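Local coordinates for putative epoxide hydrolase protein (Klebsiella pneumoniae subsp. pneumoniae, PDB 5BOV) that is a putative epoxide hydrolase of the alpha/beta hydrolase fold, perhaps with monoacylglycerol lipase activity, at residues D9-I14 with G22-G27. Sequence-based numbering, arbitrary orientation.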
ATOM      1  N   ASP A   9      -9.358   8.039  15.281  1.00 13.77           N
ATOM      2  CA  ASP A   9      -8.225   8.725  15.826  1.00 14.96           C
ATOM      3  C   ASP A   9      -7.556   8.080  17.067  1.00 14.34           C
ATOM      4  O   ASP A   9      -6.603   8.664  17.589  1.00 14.58           O
ATOM      5  CB  ASP A   9      -8.560  10.179  16.076  1.00 16.05           C
ATOM      6  CG  ASP A   9      -8.772  10.963  14.781  1.00 18.97           C
ATOM      7  OD1 ASP A   9      -8.220  10.571  13.716  1.00 18.63           O
ATOM      8  OD2 ASP A   9      -9.560  11.951  14.871  1.00 22.99           O
ATOM      9  N   LYS A  10      -7.987   6.885  17.479  1.00 14.93           N
ATOM     10  CA  LYS A  10      -7.346   6.182  18.568  1.00 16.09           C
ATOM     11  C   LYS A  10      -6.349   5.236  17.921  1.00 15.34           C
ATOM     12  O   LYS A  10      -6.731   4.287  17.310  1.00 15.89           O
ATOM     13  CB  LYS A  10      -8.386   5.461  19.426  1.00 18.50           C
ATOM     14  CG  LYS A  10      -9.231   6.461  20.188  1.00 22.87           C
ATOM     15  CD  LYS A  10     -10.377   5.761  20.927  1.00 26.92           C
ATOM     16  CE  LYS A  10     -11.023   6.735  21.894  1.00 31.67           C
ATOM     17  NZ  LYS A  10     -12.013   7.566  21.154  1.00 35.29           N
ATOM     18  N   ILE A  11      -5.082   5.598  17.997  1.00 14.01           N
ATOM     19  CA  ILE A  11      -4.005   4.833  17.404  1.00 13.39           C
ATOM     20  C   ILE A  11      -3.436   3.863  18.408  1.00 13.59           C
ATOM     21  O   ILE A  11      -3.069   4.238  19.505  1.00 14.81           O
ATOM     22  CB  ILE A  11      -2.877   5.724  16.908  1.00 13.70           C
ATOM     23  CG1 ILE A  11      -3.468   6.803  15.974  1.00 13.58           C
ATOM     24  CG2 ILE A  11      -1.860   4.907  16.172  1.00 13.61           C
ATOM     25  CD1 ILE A  11      -4.290   6.266  14.825  1.00 13.33           C
ATOM     26  N   GLN A  12      -3.442   2.585  18.050  1.00 12.63           N
ATOM     27  CA  GLN A  12      -2.897   1.513  18.897  0.70 13.09           C
ATOM     28  C   GLN A  12      -1.476   1.213  18.441  1.00 12.16           C
ATOM     29  O   GLN A  12      -1.090   1.554  17.330  1.00 11.74           O
ATOM     30  CB  GLN A  12      -3.690   0.218  18.730  0.70 14.27           C
ATOM     31  CG  GLN A  12      -5.219   0.302  18.779  0.70 15.97           C
ATOM     32  CD  GLN A  12      -5.679   0.752  20.086  0.70 17.36           C
ATOM     33  OE1 GLN A  12      -5.185   0.302  21.127  0.70 19.35           O
ATOM     34  NE2 GLN A  12      -6.653   1.679  20.090  0.70 19.82           N
ATOM     35  N   GLN A  13      -0.723   0.559  19.314  1.00 11.79           N
ATOM     36  CA  GLN A  13       0.693   0.233  19.058  1.00 11.61           C
ATOM     37  C   GLN A  13       0.943  -1.198  19.442  1.00 11.73           C
ATOM     38  O   GLN A  13       0.454  -1.672  20.491  1.00 12.41           O
ATOM     39  CB  GLN A  13       1.620   1.142  19.853  1.00 11.44           C
ATOM     40  CG  GLN A  13       1.494   2.610  19.590  1.00 11.45           C
ATOM     41  CD  GLN A  13       1.944   3.142  18.212  1.00 11.19           C
ATOM     42  OE1 GLN A  13       1.370   4.102  17.707  1.00 11.41           O
ATOM     43  NE2 GLN A  13       2.919   2.529  17.610  1.00 11.15           N
ATOM     44  N   ILE A  14       1.685  -1.924  18.621  1.00 11.91           N
ATOM     45  CA  ILE A  14       2.013  -3.322  18.949  1.00 12.52           C
ATOM     46  C   ILE A  14       3.370  -3.711  18.404  1.00 13.76           C
ATOM     47  O   ILE A  14       3.728  -3.359  17.291  1.00 12.13           O
ATOM     48  CB  ILE A  14       0.868  -4.294  18.478  1.00 12.16           C
ATOM     49  CG1 ILE A  14       0.972  -5.663  19.177  1.00 12.99           C
ATOM     50  CG2 ILE A  14       0.868  -4.513  16.969  1.00 12.04           C
ATOM     51  CD1 ILE A  14      -0.270  -6.533  19.085  1.00 12.99           C
ATOM     52  N   GLY A  22       2.077   1.173  14.455  1.00  9.15           N
ATOM     53  CA  GLY A  22       0.918   1.992  14.771  1.00  9.27           C
ATOM     54  C   GLY A  22      -0.281   1.673  13.880  1.00  8.64           C
ATOM     55  O   GLY A  22      -0.130   1.558  12.684  1.00  8.16           O
ATOM     56  N   TYR A  23      -1.463   1.460  14.478  1.00  9.12           N
ATOM     57  CA  TYR A  23      -2.646   1.010  13.719  1.00  9.05           C
ATOM     58  C   TYR A  23      -3.942   1.406  14.349  1.00  9.22           C
ATOM     59  O   TYR A  23      -4.062   1.507  15.562  1.00  9.48           O
ATOM     60  CB  TYR A  23      -2.592  -0.501  13.450  1.00  9.22           C
ATOM     61  CG  TYR A  23      -2.710  -1.328  14.711  1.00  9.78           C
ATOM     62  CD1 TYR A  23      -1.639  -1.449  15.608  1.00 10.55           C
ATOM     63  CD2 TYR A  23      -3.873  -1.966  15.015  1.00 10.35           C
ATOM     64  CE1 TYR A  23      -1.776  -2.133  16.806  1.00 11.18           C
ATOM     65  CE2 TYR A  23      -4.031  -2.699  16.212  1.00 10.73           C
ATOM     66  CZ  TYR A  23      -2.996  -2.788  17.085  1.00 11.41           C
ATOM     67  OH  TYR A  23      -3.112  -3.462  18.256  1.00 12.43           O
ATOM     68  N   VAL A  24      -4.969   1.594  13.530  1.00  8.98           N
ATOM     69  CA  VAL A  24      -6.353   1.651  13.973  1.00  9.39           C
ATOM     70  C   VAL A  24      -6.936   0.246  13.978  1.00  9.49           C
ATOM     71  O   VAL A  24      -6.597  -0.589  13.164  1.00  8.88           O
ATOM     72  CB  VAL A  24      -7.156   2.488  12.982  1.00  9.83           C
ATOM     73  CG1 VAL A  24      -8.617   2.500  13.294  1.00 10.44           C
ATOM     74  CG2 VAL A  24      -6.614   3.882  12.933  1.00 10.36           C
ATOM     75  N   ASP A  25      -7.749  -0.009  15.005  1.00  9.45           N
ATOM     76  CA  ASP A  25      -8.440  -1.307  15.151  1.00 10.05           C
ATOM     77  C   ASP A  25      -9.853  -1.011  15.632  1.00 10.75           C
ATOM     78  O   ASP A  25     -10.047  -0.688  16.790  1.00 11.20           O
ATOM     79  CB  ASP A  25      -7.667  -2.170  16.164  1.00 10.62           C
ATOM     80  CG  ASP A  25      -8.244  -3.550  16.362  1.00 11.63           C
ATOM     81  OD1 ASP A  25      -9.304  -3.873  15.798  1.00 11.41           O
ATOM     82  OD2 ASP A  25      -7.575  -4.308  17.107  1.00 11.81           O
ATOM     83  N   ILE A  26     -10.804  -1.085  14.713  1.00 11.14           N
ATOM     84  CA  ILE A  26     -12.174  -0.700  14.996  1.00 12.24           C
ATOM     85  C   ILE A  26     -13.135  -1.786  14.531  1.00 12.52           C
ATOM     86  O   ILE A  26     -12.786  -2.741  13.789  1.00 12.92           O
ATOM     87  CB  ILE A  26     -12.578   0.608  14.390  1.00 13.35           C
ATOM     88  CG1 ILE A  26     -12.388   0.603  12.858  1.00 13.65           C
ATOM     89  CG2 ILE A  26     -11.817   1.713  15.114  1.00 14.04           C
ATOM     90  CD1 ILE A  26     -12.881   1.894  12.243  1.00 14.81           C
ATOM     91  N   GLY A  27     -14.365  -1.714  15.030  1.00 12.68           N
ATOM     92  CA  GLY A  27     -15.344  -2.719  14.710  1.00 12.96           C
ATOM     93  C   GLY A  27     -15.437  -3.828  15.727  1.00 13.19           C
ATOM     94  O   GLY A  27     -14.660  -3.922  16.662  1.00 12.67           O
TER
HETATM   95  O   HOH W   1      -8.115   2.051  17.150  1.00 10.85           O
HETATM   96  O   HOH W   2      -2.027  -3.099  20.677  1.00 20.44           O
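Tyr-23 has its CG between the backbone N and the carbonyl carbon (chi1 67°), which sends the ring across to strand 12-14, against Gln-12 and Ile-14. CB of Gln-12 lies over one face of the Tyr-23 ring, 3.7 Å from the ring centroid, in a CH-pi contact. The Gln-12 chain then bends at chi2 (-64°) and its end leads away, with the amide turned 68° to the ring plane. CG2 of Ile-14 meets CE1 of Tyr-23 obliquely at 3.6 Å. Leu-99 touches both of these side chains.

The backbones of Gln-12 and Tyr-23 form an antiparallel hydrogen-bonded pair. Gln-12 N donates to Tyr-23 O at 2.8 Å, and Tyr-23 N returns the bond to Gln-12 O. The next pair, Gln-13 with Gly-22, is non-hydrogen-bonded. There Gly-22 CA makes a CA-H...O contact of 3.3 Å with Gln-12 O. The bent Gln-13 chain brings its amide against Gly-22, with NE2 3.5 Å from Gly-22 CA. OE1 of Gln-13 bonds to Thr-71 and NE2 to Asn-20.

Where the strands diverge, one water donates to Lys-10 O and accepts from Asp-25 N at 3.0 Å, and weakly from Gln-12 NE2. A second water links Tyr-23 OH to Gln-13 O. On the other side of the sheet from Tyr-23, CD1 of Ile-11 meets CG2 of Val-24 at 3.8 Å.

The contact belongs to the N-terminal beta hairpin, whose strand 12-16 is an outermost strand of the mixed sheet of the alpha/beta hydrolase fold. Strand 19-26 joins it to strand 59-74. Asp-25 forms salt bridges with Arg-29 and Arg-60. Within these segments one reciprocal backbone pair joins the strands, and the Ile-14 with Ile-21 bonds continue the ladder. The tyrosine ring packs beside that pair, its hydroxyl tied back to the partner strand through water.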